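Local coordinates for protein apoptosis regulator Bcl-2 homolog (Canarypox virus, PDB 5WOS) that inhibits apoptosis of the infected host cell, binding the proapoptotic factors BAK1 and BAX and other BH3-containing proteins such as BIM, BID and PUMA, at residues I90-V95 with S138-W143. Residues are numbered along the deposited sequence; the frame is centred on the assembly and turned at random.
Sequences ITWGRV and SDQNCW
The indole of W92 meets the 138-143 loop along one edge, near the ring plane, with Q140 at its pyrrole nitrogen and the backbone carbonyl of C142 beside its benzo ring, where W92 CZ2 comes within 3.4 Å of C142 O. W92 NE1 donates to the side-chain oxygen OE1 of Q140 over 2.9 Å, and the bond is fairly straight at 158°. Although that oxygen lies close to the indole plane, W92 NE1 sits above the plane of the amide group, and the two flat groups stand almost perpendicular, at 84°. With CG anti to its carbonyl carbon and the chain extended beyond it, Q140 brings its amide to the indole N-H. The second indole, W143, approaches obliquely, CZ3 of W92 and CZ3 of W143 being 3.8 Å apart. The six-membered rings, tilted by 29°, are slid so far past each other that they barely overlap. W143 is buried; its NE1 bonds to T18 O, and its side chain packs on helices 14-32 and 43-69. W92 also meets W136 and L137 of helix 121-138. T91 is the N-cap of helix 92-112, its OG1 accepting a weak bond from R94 N. The facing loop leaves helix 121-138 through a Schellman motif with N141 at C-prime. The sequence T91-W92-G93-R94 is consistent with the BH1 signature, NWGR in relatives, and the tryptophan-bearing loop with BH2; R94 NE forms a salt bridge with an acidic side chain of the bound peptide, and the whole resembles the BH1-BH2 contact of the Bcl-2 fold.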
loop_
_atom_site.group_PDB
_atom_site.type_symbol
_atom_site.label_atom_id
_atom_site.label_comp_id
_atom_site.label_asym_id
_atom_site.label_seq_id
_atom_site.Cartn_x
_atom_site.Cartn_y
_atom_site.Cartn_z
ATOM N N ILE A 90 6.892 -12.864 0.771
ATOM C CA ILE A 90 6.580 -11.643 0.037
ATOM C C ILE A 90 5.956 -12.031 -1.295
ATOM O O ILE A 90 6.536 -12.814 -2.057
ATOM C CB ILE A 90 7.833 -10.780 -0.189
ATOM C CG1 ILE A 90 8.514 -10.466 1.142
ATOM C CG2 ILE A 90 7.460 -9.490 -0.903
ATOM C CD1 ILE A 90 9.911 -9.876 0.991
ATOM N N THR A 91 4.776 -11.481 -1.577
ATOM C CA THR A 91 4.143 -11.640 -2.878
ATOM C C THR A 91 3.555 -10.303 -3.301
ATOM O O THR A 91 3.263 -9.439 -2.471
ATOM C CB THR A 91 3.040 -12.707 -2.869
ATOM O OG1 THR A 91 1.983 -12.294 -1.995
ATOM C CG2 THR A 91 3.591 -14.053 -2.412
ATOM N N TRP A 92 3.388 -10.138 -4.615
ATOM C CA TRP A 92 2.817 -8.898 -5.123
ATOM C C TRP A 92 1.394 -8.704 -4.630
ATOM O O TRP A 92 0.967 -7.565 -4.401
ATOM C CB TRP A 92 2.870 -8.880 -6.651
ATOM C CG TRP A 92 4.203 -8.436 -7.187
ATOM C CD1 TRP A 92 5.100 -9.185 -7.902
ATOM C CD2 TRP A 92 4.795 -7.141 -7.037
ATOM N NE1 TRP A 92 6.207 -8.429 -8.210
ATOM C CE2 TRP A 92 6.044 -7.171 -7.689
ATOM C CE3 TRP A 92 4.386 -5.955 -6.417
ATOM C CZ2 TRP A 92 6.887 -6.066 -7.738
ATOM C CZ3 TRP A 92 5.227 -4.854 -6.467
ATOM C CH2 TRP A 92 6.461 -4.919 -7.122
ATOM N N GLY A 93 0.650 -9.794 -4.440
ATOM C CA GLY A 93 -0.694 -9.669 -3.901
ATOM C C GLY A 93 -0.703 -9.027 -2.528
ATOM O O GLY A 93 -1.517 -8.143 -2.248
ATOM N N ARG A 94 0.213 -9.450 -1.656
ATOM C CA ARG A 94 0.304 -8.845 -0.333
ATOM C C ARG A 94 0.809 -7.410 -0.416
ATOM O O ARG A 94 0.301 -6.526 0.286
ATOM C CB ARG A 94 1.205 -9.696 0.562
ATOM C CG ARG A 94 0.596 -11.045 0.894
ATOM C CD ARG A 94 1.556 -11.958 1.635
ATOM N NE ARG A 94 0.930 -13.240 1.947
ATOM C CZ ARG A 94 1.451 -14.156 2.756
ATOM N NH1 ARG A 94 2.616 -13.941 3.351
ATOM N NH2 ARG A 94 0.799 -15.287 2.977
ATOM N N VAL A 95 1.803 -7.155 -1.270
ATOM C CA VAL A 95 2.334 -5.801 -1.419
ATOM C C VAL A 95 1.240 -4.846 -1.881
ATOM O O VAL A 95 1.144 -3.711 -1.398
ATOM C CB VAL A 95 3.532 -5.803 -2.390
ATOM C CG1 VAL A 95 3.969 -4.386 -2.717
ATOM C CG2 VAL A 95 4.696 -6.581 -1.789
ATOM N N SER A 138 14.294 -5.483 -5.747
ATOM C CA SER A 138 15.402 -5.264 -6.667
ATOM C C SER A 138 15.568 -6.439 -7.621
ATOM O O SER A 138 15.793 -6.244 -8.820
ATOM C CB SER A 138 16.690 -5.022 -5.882
ATOM O OG SER A 138 17.792 -4.852 -6.756
ATOM N N ASP A 139 15.450 -7.669 -7.112
ATOM C CA ASP A 139 15.652 -8.843 -7.955
ATOM C C ASP A 139 14.583 -8.990 -9.029
ATOM O O ASP A 139 14.703 -9.882 -9.876
ATOM C CB ASP A 139 15.700 -10.117 -7.107
ATOM C CG ASP A 139 16.926 -10.176 -6.216
ATOM O OD1 ASP A 139 16.767 -10.319 -4.986
ATOM O OD2 ASP A 139 18.052 -10.064 -6.746
ATOM N N GLN A 140 13.545 -8.157 -9.011
ATOM C CA GLN A 140 12.546 -8.123 -10.069
ATOM C C GLN A 140 12.568 -6.810 -10.836
ATOM O O GLN A 140 11.642 -6.536 -11.605
ATOM C CB GLN A 140 11.152 -8.353 -9.489
ATOM C CG GLN A 140 11.048 -9.588 -8.627
ATOM C CD GLN A 140 9.620 -9.942 -8.305
ATOM O OE1 GLN A 140 8.705 -9.639 -9.071
ATOM N NE2 GLN A 140 9.417 -10.597 -7.171
ATOM N N ASN A 141 13.601 -5.991 -10.645
ATOM C CA ASN A 141 13.639 -4.655 -11.232
ATOM C C ASN A 141 12.404 -3.862 -10.814
ATOM O O ASN A 141 11.770 -3.180 -11.624
ATOM C CB ASN A 141 13.764 -4.726 -12.755
ATOM C CG ASN A 141 14.089 -3.383 -13.374
ATOM O OD1 ASN A 141 14.527 -2.460 -12.689
ATOM N ND2 ASN A 141 13.877 -3.266 -14.677
ATOM N N CYS A 142 12.049 -3.972 -9.535
ATOM C CA CYS A 142 10.942 -3.225 -8.932
ATOM C C CYS A 142 9.656 -3.596 -9.659
ATOM O O CYS A 142 9.317 -4.792 -9.704
ATOM C CB CYS A 142 11.297 -1.738 -8.937
ATOM S SG CYS A 142 12.678 -1.315 -7.848
ATOM N N TRP A 143 8.921 -2.646 -10.233
ATOM C CA TRP A 143 7.584 -2.929 -10.735
ATOM C C TRP A 143 7.579 -3.816 -11.972
ATOM O O TRP A 143 6.503 -4.281 -12.367
ATOM C CB TRP A 143 6.863 -1.620 -11.042
ATOM C CG TRP A 143 6.847 -0.665 -9.893
ATOM C CD1 TRP A 143 7.669 0.409 -9.712
ATOM C CD2 TRP A 143 5.960 -0.686 -8.767
ATOM N NE1 TRP A 143 7.349 1.058 -8.545
ATOM C CE2 TRP A 143 6.303 0.406 -7.946
ATOM C CE3 TRP A 143 4.911 -1.520 -8.374
ATOM C CZ2 TRP A 143 5.634 0.684 -6.755
ATOM C CZ3 TRP A 143 4.248 -1.243 -7.188
ATOM C CH2 TRP A 143 4.611 -0.151 -6.396
#